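PDB 3GRZ: ribosomal protein L11 methyltransferase, which probably trimethylates lysine residues of ribosomal protein L11 with S-adenosyl-L-methionine as methyl donor, this chain being its C-terminal, methyl-donor-binding part. Local coordinates for residues B[10-15]-B[29-34]; B[47-52]-B[183-188]; B[136-141]-B[166-171]; B[175-180]-B[191-196]. All blocks are in the same frame, centred on the assembly; numbering follows the deposited sequence. Where two conformers were deposited one is given.

Overall arrangement
Along the chain, contact 1 closes first; contact 3 then lies within the long loop that contact 2 closes, and contact 4 shares strand 177-185 with contact 2. Contact 1 belongs to a small three-stranded sheet, whereas contacts 2, 3 and 4 gather around the seven-stranded mixed sheet of a Rossmann-like methyltransferase. Contacts 3 and 4 are neighbours, their centres about 12 Å apart; contacts 1 and 3 are about 30 Å apart, centre to centre. The centre of contact 2 lies about 17 Å from each of the other three centres, and its helix touches contact 1 near the predicted S-adenosyl-L-methionine site. Contacts 1 and 2 both touch the second subunit, whereas no other chain touches the segments of contact 3.

Contact 1 of 4, residues B[10-15]-B[29-34]; sequences RHLAIV and EIIRLD
The guanidinium group of Arg32 carries Val15 on one face: CG1 of the valine sits off-centre over the plane, 3.4 Å from NH2, and the two side chains run side by side in the same direction. NH2 also donates a hydrogen bond to the carbonyl oxygen of Glu19. The imidazole of His11 has the CG of Arg10 over one face, stacks with His11 of the second subunit, and bonds through ND1 to Glu55 of that subunit.

From the carbonyl of His11 onward the backbones pair in parallel. Ala13 accepts Ile31 N at its O (2.8 Å, 174° at the hydrogen), and its own N reaches Glu29 O, almost in line with that carbonyl. The bond from Glu29 N to His11 O differs, the donor standing above the carbonyl plane.

Side chains alternate between the two faces. On one, Leu12 CD2 meets Ile31 CD1 at 3.7 Å and Ile14 CG2 meets Leu33 CD1 at 3.8 Å; helix 73-80 covers Ile31. On the other, Ile30 turns CD1 back to Ala13 CB, 3.8 Å away, through a bent chi2 of -51°, while its CG2 lies against Val15 CB. With strand 6-9 pairing antiparallel on the far side of strand 12-16, this forms a small three-stranded mixed sheet, where Ile14 lies beside Thr47, which is predicted to bind S-adenosyl-L-methionine.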
loop_
_atom_site.group_PDB
_atom_site.type_symbol
_atom_site.label_atom_id
_atom_site.label_comp_id
_atom_site.label_asym_id
_atom_site.label_seq_id
_atom_site.Cartn_x
_atom_site.Cartn_y
_atom_site.Cartn_z
ATOM N N ARG B 10 -8.155 1.745 1.901
ATOM C CA ARG B 10 -9.288 0.931 2.308
ATOM C C ARG B 10 -9.446 0.835 3.833
ATOM O O ARG B 10 -10.569 0.746 4.353
ATOM C CB ARG B 10 -9.143 -0.474 1.681
ATOM C CG ARG B 10 -10.070 -1.579 2.215
ATOM C CD ARG B 10 -11.542 -1.289 1.964
ATOM N NE ARG B 10 -12.461 -2.288 2.520
ATOM C CZ ARG B 10 -12.788 -2.388 3.809
ATOM N NH1 ARG B 10 -12.283 -1.552 4.711
ATOM N NH2 ARG B 10 -13.633 -3.329 4.202
ATOM N N HIS B 11 -8.327 0.852 4.544
ATOM C CA HIS B 11 -8.365 0.628 5.977
ATOM C C HIS B 11 -7.996 1.844 6.823
ATOM O O HIS B 11 -7.928 1.731 8.038
ATOM C CB HIS B 11 -7.486 -0.570 6.340
ATOM C CG HIS B 11 -7.990 -1.867 5.792
ATOM N ND1 HIS B 11 -7.419 -2.483 4.699
ATOM C CD2 HIS B 11 -9.027 -2.653 6.171
ATOM C CE1 HIS B 11 -8.073 -3.601 4.439
ATOM N NE2 HIS B 11 -9.053 -3.727 5.315
ATOM N N LEU B 12 -7.763 2.994 6.191
ATOM C CA LEU B 12 -7.418 4.201 6.934
ATOM C C LEU B 12 -7.954 5.488 6.315
ATOM O O LEU B 12 -7.720 5.764 5.135
ATOM C CB LEU B 12 -5.907 4.327 7.047
ATOM C CG LEU B 12 -5.413 4.524 8.467
ATOM C CD1 LEU B 12 -4.837 3.199 8.988
ATOM C CD2 LEU B 12 -4.380 5.630 8.469
ATOM N N ALA B 13 -8.664 6.270 7.129
ATOM C CA ALA B 13 -9.018 7.634 6.792
ATOM C C ALA B 13 -8.662 8.574 7.950
ATOM O O ALA B 13 -8.606 8.162 9.122
ATOM C CB ALA B 13 -10.523 7.743 6.407
ATOM N N ILE B 14 -8.372 9.824 7.618
ATOM C CA ILE B 14 -8.059 10.824 8.632
ATOM C C ILE B 14 -9.186 11.843 8.642
ATOM O O ILE B 14 -9.651 12.282 7.588
ATOM C CB ILE B 14 -6.720 11.550 8.374
ATOM C CG1 ILE B 14 -5.557 10.567 8.281
ATOM C CG2 ILE B 14 -6.427 12.581 9.471
ATOM C CD1 ILE B 14 -4.279 11.242 7.797
ATOM N N VAL B 15 -9.608 12.214 9.845
ATOM C CA VAL B 15 -10.766 13.066 10.048
ATOM C C VAL B 15 -10.410 14.143 11.084
ATOM O O VAL B 15 -9.711 13.850 12.043
ATOM C CB VAL B 15 -11.964 12.163 10.440
ATOM C CG1 VAL B 15 -12.763 12.678 11.605
ATOM C CG2 VAL B 15 -12.835 11.910 9.234
ATOM N N GLU B 29 -10.501 2.162 9.507
ATOM C CA GLU B 29 -10.063 2.871 10.705
ATOM C C GLU B 29 -10.109 4.393 10.507
ATOM O O GLU B 29 -9.618 4.927 9.502
ATOM C CB GLU B 29 -8.651 2.421 11.083
ATOM C CG GLU B 29 -8.239 2.774 12.485
ATOM C CD GLU B 29 -8.862 1.870 13.547
ATOM O OE1 GLU B 29 -9.439 2.418 14.511
ATOM O OE2 GLU B 29 -8.771 0.624 13.420
ATOM N N ILE B 30 -10.722 5.086 11.462
ATOM C CA ILE B 30 -10.805 6.544 11.401
ATOM C C ILE B 30 -9.842 7.129 12.420
ATOM O O ILE B 30 -9.933 6.840 13.620
ATOM C CB ILE B 30 -12.247 7.052 11.649
ATOM C CG1 ILE B 30 -13.243 6.428 10.648
ATOM C CG2 ILE B 30 -12.313 8.576 11.612
ATOM C CD1 ILE B 30 -12.859 6.527 9.155
ATOM N N ILE B 31 -8.887 7.918 11.939
ATOM C CA ILE B 31 -7.948 8.559 12.843
ATOM C C ILE B 31 -8.315 10.035 12.984
ATOM O O ILE B 31 -8.267 10.797 12.012
ATOM C CB ILE B 31 -6.484 8.362 12.403
ATOM C CG1 ILE B 31 -6.125 6.873 12.460
ATOM C CG2 ILE B 31 -5.538 9.185 13.285
ATOM C CD1 ILE B 31 -4.707 6.572 12.024
ATOM N N ARG B 32 -8.720 10.399 14.199
ATOM C CA ARG B 32 -9.042 11.784 14.517
ATOM C C ARG B 32 -7.791 12.574 14.896
ATOM O O ARG B 32 -6.969 12.128 15.702
ATOM C CB ARG B 32 -10.112 11.848 15.607
ATOM C CG ARG B 32 -11.403 11.175 15.169
ATOM C CD ARG B 32 -12.553 11.363 16.146
ATOM N NE ARG B 32 -13.806 10.946 15.521
ATOM C CZ ARG B 32 -14.600 11.753 14.823
ATOM N NH1 ARG B 32 -15.715 11.281 14.279
ATOM N NH2 ARG B 32 -14.290 13.037 14.676
ATOM N N LEU B 33 -7.640 13.743 14.276
ATOM C CA LEU B 33 -6.530 14.643 14.561
ATOM C C LEU B 33 -7.070 16.047 14.831
ATOM O O LEU B 33 -8.053 16.466 14.222
ATOM C CB LEU B 33 -5.548 14.703 13.386
ATOM C CG LEU B 33 -4.722 13.489 12.931
ATOM C CD1 LEU B 33 -3.775 13.909 11.823
ATOM C CD2 LEU B 33 -3.934 12.853 14.072
ATOM N N ASP B 34 -6.415 16.766 15.738
ATOM C CA ASP B 34 -6.810 18.127 16.098
ATOM C C ASP B 34 -5.946 19.117 15.307
ATOM O O ASP B 34 -4.740 19.210 15.539
ATOM C CB ASP B 34 -6.686 18.329 17.621
ATOM C CG ASP B 34 -7.168 19.718 18.102
ATOM O OD1 ASP B 34 -7.411 20.639 17.284
ATOM O OD2 ASP B 34 -7.300 19.881 19.331
#

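Contact 2 of 4, residues B[47-52]-B[183-188]; sequences TQLAML and MRAGRW
Leu49 overlaps both arms of the hairpin with its methyls: CD2 lies 4.1 Å from Met183 CB and equally far from Ala185 CB, while CD1 reaches Trp188 O at 3.7 Å. This is helix-on-sheet packing in a Rossmann-like methyltransferase, residues 47-52 of helix 44-57 running at 156° to strand 183-185, with no hydrogen bond between them. Leu49 and Met183 reach past one another, each heading for the other's backbone. An alanine in place of Leu49 would probably open a gap between helix and hairpin, leaving Met183 CB and Ala185 CB without the methyl that now touches both.

Ala185 and Trp188 end the type II' turn that joins the two strands, and Gly186, at positive phi, occupies its second position. Arg184, just before the turn, donates a nearly straight bond through NE to Gly186 O, which lies in the guanidinium plane. In the second subunit, Leu181 packs on Leu49 and Leu52, and Met183 meets its own counterpart where the sheet continues across the interface. Met183 runs extended as far as SD, which lies 4.0 Å from Leu52 CB; the bend at chi3 (-76°) then brings CE back to the helix backbone, 3.3 Å from Leu49 O.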
loop_
_atom_site.group_PDB
_atom_site.type_symbol
_atom_site.label_atom_id
_atom_site.label_comp_id
_atom_site.label_asym_id
_atom_site.label_seq_id
_atom_site.Cartn_x
_atom_site.Cartn_y
_atom_site.Cartn_z
ATOM N N THR B 47 2.333 11.178 3.953
ATOM C CA THR B 47 1.633 10.374 4.942
ATOM C C THR B 47 1.136 9.075 4.301
ATOM O O THR B 47 1.348 8.012 4.856
ATOM C CB THR B 47 0.473 11.177 5.613
ATOM O OG1 THR B 47 1.044 12.235 6.380
ATOM C CG2 THR B 47 -0.362 10.315 6.541
ATOM N N GLN B 48 0.499 9.166 3.130
ATOM C CA GLN B 48 -0.008 7.983 2.442
ATOM C C GLN B 48 1.116 6.991 2.072
ATOM O O GLN B 48 0.939 5.792 2.219
ATOM C CB GLN B 48 -0.791 8.374 1.186
ATOM C CG GLN B 48 -1.421 7.173 0.464
ATOM C CD GLN B 48 -2.135 7.558 -0.810
ATOM O OE1 GLN B 48 -1.506 7.952 -1.798
ATOM N NE2 GLN B 48 -3.465 7.458 -0.794
ATOM N N LEU B 49 2.259 7.493 1.599
ATOM C CA LEU B 49 3.379 6.610 1.219
ATOM C C LEU B 49 3.867 5.829 2.427
ATOM O O LEU B 49 4.014 4.595 2.372
ATOM C CB LEU B 49 4.523 7.394 0.548
ATOM C CG LEU B 49 4.151 8.135 -0.754
ATOM C CD1 LEU B 49 5.361 8.758 -1.431
ATOM C CD2 LEU B 49 3.387 7.224 -1.719
ATOM N N ALA B 50 4.078 6.543 3.532
ATOM C CA ALA B 50 4.489 5.914 4.795
ATOM C C ALA B 50 3.457 4.877 5.264
ATOM O O ALA B 50 3.822 3.750 5.602
ATOM C CB ALA B 50 4.738 6.974 5.870
ATOM N N MET B 51 2.172 5.240 5.223
ATOM C CA MET B 51 1.089 4.320 5.593
ATOM C C MET B 51 1.013 3.043 4.769
ATOM O O MET B 51 0.738 1.972 5.322
ATOM C CB MET B 51 -0.291 5.010 5.541
ATOM C CG MET B 51 -0.547 5.991 6.658
ATOM S SD MET B 51 -0.419 5.259 8.298
ATOM C CE MET B 51 -1.190 3.638 8.047
ATOM N N LEU B 52 1.224 3.157 3.455
ATOM C CA LEU B 52 1.256 1.980 2.568
ATOM C C LEU B 52 2.407 1.051 2.935
ATOM O O LEU B 52 2.254 -0.170 2.907
ATOM C CB LEU B 52 1.351 2.387 1.095
ATOM C CG LEU B 52 0.129 3.090 0.496
ATOM C CD1 LEU B 52 0.389 3.544 -0.955
ATOM C CD2 LEU B 52 -1.120 2.216 0.590
ATOM N N MET B 183 8.341 4.000 -3.759
ATOM C CA MET B 183 7.052 4.551 -4.175
ATOM C C MET B 183 7.250 6.019 -4.511
ATOM O O MET B 183 7.990 6.706 -3.830
ATOM C CB MET B 183 6.017 4.411 -3.055
ATOM C CG MET B 183 5.525 3.000 -2.777
ATOM S SD MET B 183 4.471 2.949 -1.287
ATOM C CE MET B 183 5.689 3.063 -0.005
ATOM N N ARG B 184 6.619 6.491 -5.578
ATOM C CA ARG B 184 6.705 7.883 -5.931
ATOM C C ARG B 184 5.335 8.435 -6.270
ATOM O O ARG B 184 4.683 7.946 -7.198
ATOM C CB ARG B 184 7.676 8.109 -7.096
ATOM C CG ARG B 184 7.621 9.559 -7.575
ATOM C CD ARG B 184 8.794 9.988 -8.383
ATOM N NE ARG B 184 8.600 11.363 -8.832
ATOM C CZ ARG B 184 9.415 12.000 -9.660
ATOM N NH1 ARG B 184 9.146 13.248 -10.019
ATOM N NH2 ARG B 184 10.496 11.390 -10.125
ATOM N N ALA B 185 4.910 9.447 -5.512
ATOM C CA ALA B 185 3.678 10.193 -5.777
ATOM C C ALA B 185 3.993 11.688 -5.886
ATOM O O ALA B 185 4.441 12.309 -4.915
ATOM C CB ALA B 185 2.638 9.941 -4.674
ATOM N N GLY B 186 3.764 12.261 -7.064
ATOM C CA GLY B 186 4.164 13.642 -7.344
ATOM C C GLY B 186 5.672 13.720 -7.302
ATOM O O GLY B 186 6.346 12.923 -7.938
ATOM N N ARG B 187 6.212 14.646 -6.515
ATOM C CA ARG B 187 7.668 14.736 -6.370
ATOM C C ARG B 187 8.207 13.964 -5.163
ATOM O O ARG B 187 9.417 13.928 -4.927
ATOM C CB ARG B 187 8.144 16.199 -6.401
ATOM C CG ARG B 187 7.739 17.122 -5.236
ATOM C CD ARG B 187 8.272 18.565 -5.507
ATOM N NE ARG B 187 9.730 18.575 -5.718
ATOM C CZ ARG B 187 10.402 19.389 -6.535
ATOM N NH1 ARG B 187 9.774 20.307 -7.267
ATOM N NH2 ARG B 187 11.725 19.279 -6.620
ATOM N N TRP B 188 7.302 13.315 -4.431
ATOM C CA TRP B 188 7.641 12.659 -3.160
ATOM C C TRP B 188 7.921 11.179 -3.301
ATOM O O TRP B 188 7.249 10.489 -4.052
ATOM C CB TRP B 188 6.520 12.860 -2.132
ATOM C CG TRP B 188 6.287 14.287 -1.842
ATOM C CD1 TRP B 188 5.203 15.037 -2.219
ATOM C CD2 TRP B 188 7.174 15.170 -1.154
ATOM N NE1 TRP B 188 5.357 16.327 -1.789
ATOM C CE2 TRP B 188 6.556 16.440 -1.129
ATOM C CE3 TRP B 188 8.430 15.010 -0.541
ATOM C CZ2 TRP B 188 7.147 17.547 -0.514
ATOM C CZ3 TRP B 188 9.018 16.114 0.072
ATOM C CH2 TRP B 188 8.376 17.365 0.077
#

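Contact 3 of 4, residues B[136-141]-B[166-171]; sequences EILLDL and PKIEQA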
loop_
_atom_site.group_PDB
_atom_site.type_symbol
_atom_site.label_atom_id
_atom_site.label_comp_id
_atom_site.label_asym_id
_atom_site.label_seq_id
_atom_site.Cartn_x
_atom_site.Cartn_y
_atom_site.Cartn_z
ATOM N N GLU B 136 17.560 15.565 4.357
ATOM C CA GLU B 136 18.805 15.913 5.064
ATOM C C GLU B 136 18.842 15.416 6.508
ATOM O O GLU B 136 19.908 15.071 7.009
ATOM C CB GLU B 136 19.161 17.400 4.971
ATOM C CG GLU B 136 18.069 18.390 5.318
ATOM C CD GLU B 136 17.272 18.805 4.097
ATOM O OE1 GLU B 136 17.754 19.653 3.294
ATOM O OE2 GLU B 136 16.164 18.254 3.949
ATOM N N ILE B 137 17.676 15.352 7.154
ATOM C CA ILE B 137 17.558 14.774 8.494
ATOM C C ILE B 137 17.619 13.246 8.395
ATOM O O ILE B 137 18.250 12.592 9.233
ATOM C CB ILE B 137 16.258 15.230 9.213
ATOM C CG1 ILE B 137 16.105 16.755 9.121
ATOM C CG2 ILE B 137 16.261 14.792 10.684
ATOM C CD1 ILE B 137 14.693 17.249 9.373
ATOM N N LEU B 138 16.988 12.681 7.360
ATOM C CA LEU B 138 17.098 11.234 7.090
ATOM C C LEU B 138 18.549 10.770 6.935
ATOM O O LEU B 138 18.911 9.704 7.439
ATOM C CB LEU B 138 16.287 10.814 5.864
ATOM C CG LEU B 138 14.769 10.802 6.008
ATOM C CD1 LEU B 138 14.143 10.523 4.645
ATOM C CD2 LEU B 138 14.313 9.778 7.024
ATOM N N LEU B 139 19.359 11.584 6.260
ATOM C CA LEU B 139 20.800 11.329 6.116
ATOM C C LEU B 139 21.516 11.214 7.467
ATOM O O LEU B 139 22.435 10.407 7.605
ATOM C CB LEU B 139 21.476 12.385 5.220
ATOM C CG LEU B 139 21.097 12.378 3.727
ATOM C CD1 LEU B 139 21.618 13.607 3.003
ATOM C CD2 LEU B 139 21.567 11.106 3.017
ATOM N N ASP B 140 21.076 11.992 8.457
ATOM C CA ASP B 140 21.583 11.857 9.832
ATOM C C ASP B 140 21.018 10.628 10.554
ATOM O O ASP B 140 21.680 10.055 11.429
ATOM C CB ASP B 140 21.304 13.125 10.645
ATOM C CG ASP B 140 22.058 14.340 10.118
ATOM O OD1 ASP B 140 23.136 14.161 9.511
ATOM O OD2 ASP B 140 21.570 15.475 10.316
ATOM N N LEU B 141 19.800 10.222 10.186
ATOM C CA LEU B 141 19.168 9.041 10.783
ATOM C C LEU B 141 19.793 7.741 10.286
ATOM O O LEU B 141 19.918 6.781 11.052
ATOM C CB LEU B 141 17.648 9.020 10.510
ATOM C CG LEU B 141 16.848 7.845 11.090
ATOM C CD1 LEU B 141 16.935 7.775 12.638
ATOM C CD2 LEU B 141 15.400 7.911 10.632
ATOM N N PRO B 166 19.098 10.058 -4.977
ATOM C CA PRO B 166 20.488 9.564 -5.098
ATOM C C PRO B 166 21.325 9.599 -3.805
ATOM O O PRO B 166 21.964 8.596 -3.482
ATOM C CB PRO B 166 21.090 10.491 -6.161
ATOM C CG PRO B 166 19.936 10.819 -7.040
ATOM C CD PRO B 166 18.768 10.980 -6.087
ATOM N N LYS B 167 21.284 10.723 -3.079
ATOM C CA LYS B 167 22.007 10.868 -1.812
ATOM C C LYS B 167 21.509 9.882 -0.757
ATOM O O LYS B 167 22.313 9.303 -0.027
ATOM C CB LYS B 167 21.915 12.305 -1.285
ATOM C CG LYS B 167 22.792 13.307 -2.035
ATOM C CD LYS B 167 22.440 14.742 -1.665
ATOM C CE LYS B 167 23.344 15.296 -0.569
ATOM N NZ LYS B 167 24.625 15.818 -1.123
ATOM N N ILE B 168 20.184 9.699 -0.691
ATOM C CA ILE B 168 19.560 8.715 0.202
ATOM C C ILE B 168 19.972 7.279 -0.190
ATOM O O ILE B 168 20.414 6.491 0.657
ATOM C CB ILE B 168 18.000 8.856 0.227
ATOM C CG1 ILE B 168 17.572 10.263 0.703
ATOM C CG2 ILE B 168 17.370 7.753 1.080
ATOM C CD1 ILE B 168 17.836 10.551 2.156
ATOM N N GLU B 169 19.850 6.961 -1.478
ATOM C CA GLU B 169 20.241 5.642 -1.992
ATOM C C GLU B 169 21.705 5.290 -1.715
ATOM O O GLU B 169 22.012 4.160 -1.359
ATOM C CB GLU B 169 19.956 5.540 -3.490
ATOM C CG GLU B 169 18.479 5.372 -3.831
ATOM C CD GLU B 169 18.204 5.240 -5.327
ATOM O OE1 GLU B 169 18.987 5.768 -6.145
ATOM O OE2 GLU B 169 17.183 4.617 -5.681
ATOM N N GLN B 170 22.594 6.268 -1.863
ATOM C CA GLN B 170 24.027 6.071 -1.650
ATOM C C GLN B 170 24.326 5.832 -0.173
ATOM O O GLN B 170 25.032 4.885 0.166
ATOM C CB GLN B 170 24.809 7.272 -2.182
ATOM C CG GLN B 170 26.278 7.007 -2.467
ATOM C CD GLN B 170 27.074 8.294 -2.652
ATOM O OE1 GLN B 170 26.689 9.178 -3.425
ATOM N NE2 GLN B 170 28.188 8.407 -1.935
ATOM N N ALA B 171 23.751 6.666 0.695
ATOM C CA ALA B 171 23.872 6.498 2.155
ATOM C C ALA B 171 23.307 5.178 2.692
ATOM O O ALA B 171 23.890 4.590 3.607
ATOM C CB ALA B 171 23.260 7.672 2.876
#
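Helices 136-141 and 166-171 run side by side in the same direction, their axes only 2° from parallel and 10.1 Å apart at closest approach. The backbones come nearest at Leu139 and Ile168, whose CA atoms are 6.6 Å apart. No hydrogen bond crosses the gap, and the contact rests on aliphatic side chains.

Leu139 contributes most. Its CB does not point straight across, yet with CG lying anti to the carbonyl carbon (chi1 -68°) the branched end swings over to the other helix. There CD2 settles among three residues: it is 3.6 Å from Lys167 O, 3.8 Å from Ala171 CB and 3.9 Å from Ile168 CD1. Lys167 and Ala171 are a full helical turn apart, so this methyl dips between successive turns, with Ile168 beside it. The CD1 branch lies against the aliphatic part of Lys167, whose chain then leads away from the contact.

Both helices lie on the same face of the central sheet of the Rossmann-like fold: strand 153-161 comes between them in the chain, and its Ile160 touches both Leu138 and Ile168.

Ile168 answers from the other helix. A second bend in its chain (chi2 -70°) turns CD1 across to the first helix, where it meets Leu138 CB at 4.0 Å as well as the end of Leu139. Leu139 and Ile168 meet at a slant. The side chain of Leu138 also packs on Ala131 and Phe157 of the sheet, while Ala171 also packs on Ile142 one turn further along helix 135-145.

Contact 4 of 4, residues B[175-180]-B[191-196]; sequences NSFQID and LAISRK
Ser194 and Asp180 meet through a short hydrogen bond, the serine OG donating to OD2 at 2.7 Å on its syn lone pair. The other oxygen, OD1, receives Gln178 NE2 at 3.1 Å, the acceptor tilted 16° from the amide plane. CG of Gln178 lies between its backbone N and carbonyl carbon (chi1 65°), and the extended chain beyond carries the amide alongside the 194-196 backbone, NE2 towards Asp180 and OE1 bonding the backbone N of His197. A leucine in place of Gln178 would probably leave Asp180 OD1 without this donor and the carboxylate freer to turn.

Backbone pairing aligns these groups: Gln178 N lies 2.8 Å from Ser194 O in an antiparallel hydrogen-bonded pair, and Lys196 N donates to Ser176 O at 3.0 Å. On the opposite face, Ile179 CG2 packs on Leu191 CD2 at 3.9 Å. Phe177 brings CB to 3.8 Å from Ile193 CG2, its ring edge toward Ser194 O; Arg195 runs alongside the ring to a salt bridge with Asp146.

Ser176 is also the C-prime residue of a Schellman motif ending helix 165-174. Strand 188-195, inserted antiparallel between 153-161 and 177-185 in an otherwise parallel sheet, is the hallmark of Rossmann-like methyltransferases.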
loop_
_atom_site.group_PDB
_atom_site.type_symbol
_atom_site.label_atom_id
_atom_site.label_comp_id
_atom_site.label_asym_id
_atom_site.label_seq_id
_atom_site.Cartn_x
_atom_site.Cartn_y
_atom_site.Cartn_z
ATOM N N ASN B 175 25.596 2.018 4.268
ATOM C CA ASN B 175 25.278 1.471 5.586
ATOM C C ASN B 175 24.683 0.073 5.537
ATOM O O ASN B 175 24.127 -0.407 6.536
ATOM C CB ASN B 175 24.379 2.429 6.372
ATOM C CG ASN B 175 25.124 3.638 6.867
ATOM O OD1 ASN B 175 25.613 3.652 7.992
ATOM N ND2 ASN B 175 25.237 4.657 6.022
ATOM N N SER B 176 24.838 -0.559 4.367
ATOM C CA SER B 176 24.379 -1.932 4.098
ATOM C C SER B 176 22.864 -2.115 4.236
ATOM O O SER B 176 22.388 -3.046 4.896
ATOM C CB SER B 176 25.159 -2.960 4.941
ATOM O OG SER B 176 26.555 -2.802 4.763
ATOM N N PHE B 177 22.115 -1.218 3.599
ATOM C CA PHE B 177 20.661 -1.321 3.538
ATOM C C PHE B 177 20.222 -1.414 2.083
ATOM O O PHE B 177 20.791 -0.755 1.213
ATOM C CB PHE B 177 19.998 -0.117 4.224
ATOM C CG PHE B 177 20.081 -0.162 5.721
ATOM C CD1 PHE B 177 19.226 -0.974 6.449
ATOM C CD2 PHE B 177 21.025 0.598 6.406
ATOM C CE1 PHE B 177 19.297 -1.032 7.838
ATOM C CE2 PHE B 177 21.110 0.542 7.793
ATOM C CZ PHE B 177 20.245 -0.274 8.509
ATOM N N GLN B 178 19.215 -2.238 1.825
ATOM C CA GLN B 178 18.621 -2.321 0.505
ATOM C C GLN B 178 17.202 -1.736 0.503
ATOM O O GLN B 178 16.562 -1.638 1.556
ATOM C CB GLN B 178 18.599 -3.774 0.029
ATOM C CG GLN B 178 17.716 -4.693 0.850
ATOM C CD GLN B 178 17.856 -6.148 0.463
ATOM O OE1 GLN B 178 18.951 -6.619 0.150
ATOM N NE2 GLN B 178 16.748 -6.876 0.499
ATOM N N ILE B 179 16.731 -1.364 -0.687
ATOM C CA ILE B 179 15.382 -0.854 -0.904
ATOM C C ILE B 179 14.551 -1.982 -1.506
ATOM O O ILE B 179 14.819 -2.445 -2.619
ATOM C CB ILE B 179 15.388 0.382 -1.844
ATOM C CG1 ILE B 179 16.210 1.519 -1.228
ATOM C CG2 ILE B 179 13.961 0.835 -2.169
ATOM C CD1 ILE B 179 16.456 2.712 -2.177
ATOM N N ASP B 180 13.559 -2.433 -0.747
ATOM C CA ASP B 180 12.657 -3.481 -1.163
ATOM C C ASP B 180 11.509 -2.924 -2.004
ATOM O O ASP B 180 10.930 -3.634 -2.832
ATOM C CB ASP B 180 12.084 -4.187 0.066
ATOM C CG ASP B 180 13.157 -4.729 0.988
ATOM O OD1 ASP B 180 14.248 -5.111 0.513
ATOM O OD2 ASP B 180 12.899 -4.788 2.201
ATOM N N LEU B 191 10.110 4.864 0.790
ATOM C CA LEU B 191 10.920 3.647 0.659
ATOM C C LEU B 191 10.650 2.628 1.748
ATOM O O LEU B 191 10.580 2.986 2.927
ATOM C CB LEU B 191 12.418 3.982 0.705
ATOM C CG LEU B 191 12.990 5.052 -0.222
ATOM C CD1 LEU B 191 14.431 5.349 0.208
ATOM C CD2 LEU B 191 12.940 4.591 -1.676
ATOM N N ALA B 192 10.519 1.363 1.345
ATOM C CA ALA B 192 10.566 0.234 2.270
ATOM C C ALA B 192 11.977 -0.348 2.199
ATOM O O ALA B 192 12.476 -0.652 1.110
ATOM C CB ALA B 192 9.528 -0.816 1.911
ATOM N N ILE B 193 12.599 -0.489 3.365
ATOM C CA ILE B 193 14.027 -0.736 3.509
ATOM C C ILE B 193 14.267 -1.927 4.447
ATOM O O ILE B 193 13.567 -2.096 5.443
ATOM C CB ILE B 193 14.745 0.541 4.055
ATOM C CG1 ILE B 193 14.703 1.677 3.025
ATOM C CG2 ILE B 193 16.204 0.272 4.466
ATOM C CD1 ILE B 193 14.770 3.072 3.659
ATOM N N SER B 194 15.248 -2.763 4.116
ATOM C CA SER B 194 15.737 -3.792 5.043
ATOM C C SER B 194 17.258 -3.908 4.935
ATOM O O SER B 194 17.865 -3.226 4.108
ATOM C CB SER B 194 15.054 -5.141 4.776
ATOM O OG SER B 194 15.224 -5.554 3.427
ATOM N N ARG B 195 17.876 -4.726 5.789
ATOM C CA ARG B 195 19.321 -4.982 5.704
ATOM C C ARG B 195 19.660 -5.707 4.407
ATOM O O ARG B 195 18.895 -6.570 3.959
ATOM C CB ARG B 195 19.807 -5.823 6.888
ATOM C CG ARG B 195 19.635 -5.178 8.252
ATOM C CD ARG B 195 20.483 -5.902 9.284
ATOM N NE ARG B 195 20.025 -5.663 10.649
ATOM C CZ ARG B 195 20.555 -4.756 11.466
ATOM N NH1 ARG B 195 21.560 -3.991 11.054
ATOM N NH2 ARG B 195 20.081 -4.614 12.697
ATOM N N LYS B 196 20.803 -5.358 3.813
ATOM C CA LYS B 196 21.249 -6.003 2.580
ATOM C C LYS B 196 21.303 -7.516 2.735
ATOM O O LYS B 196 21.937 -8.039 3.654
ATOM C CB LYS B 196 22.591 -5.451 2.093
ATOM C CG LYS B 196 22.455 -4.474 0.944
ATOM C CD LYS B 196 23.533 -4.709 -0.097
ATOM C CE LYS B 196 23.170 -4.072 -1.428
ATOM N NZ LYS B 196 23.984 -4.639 -2.538
#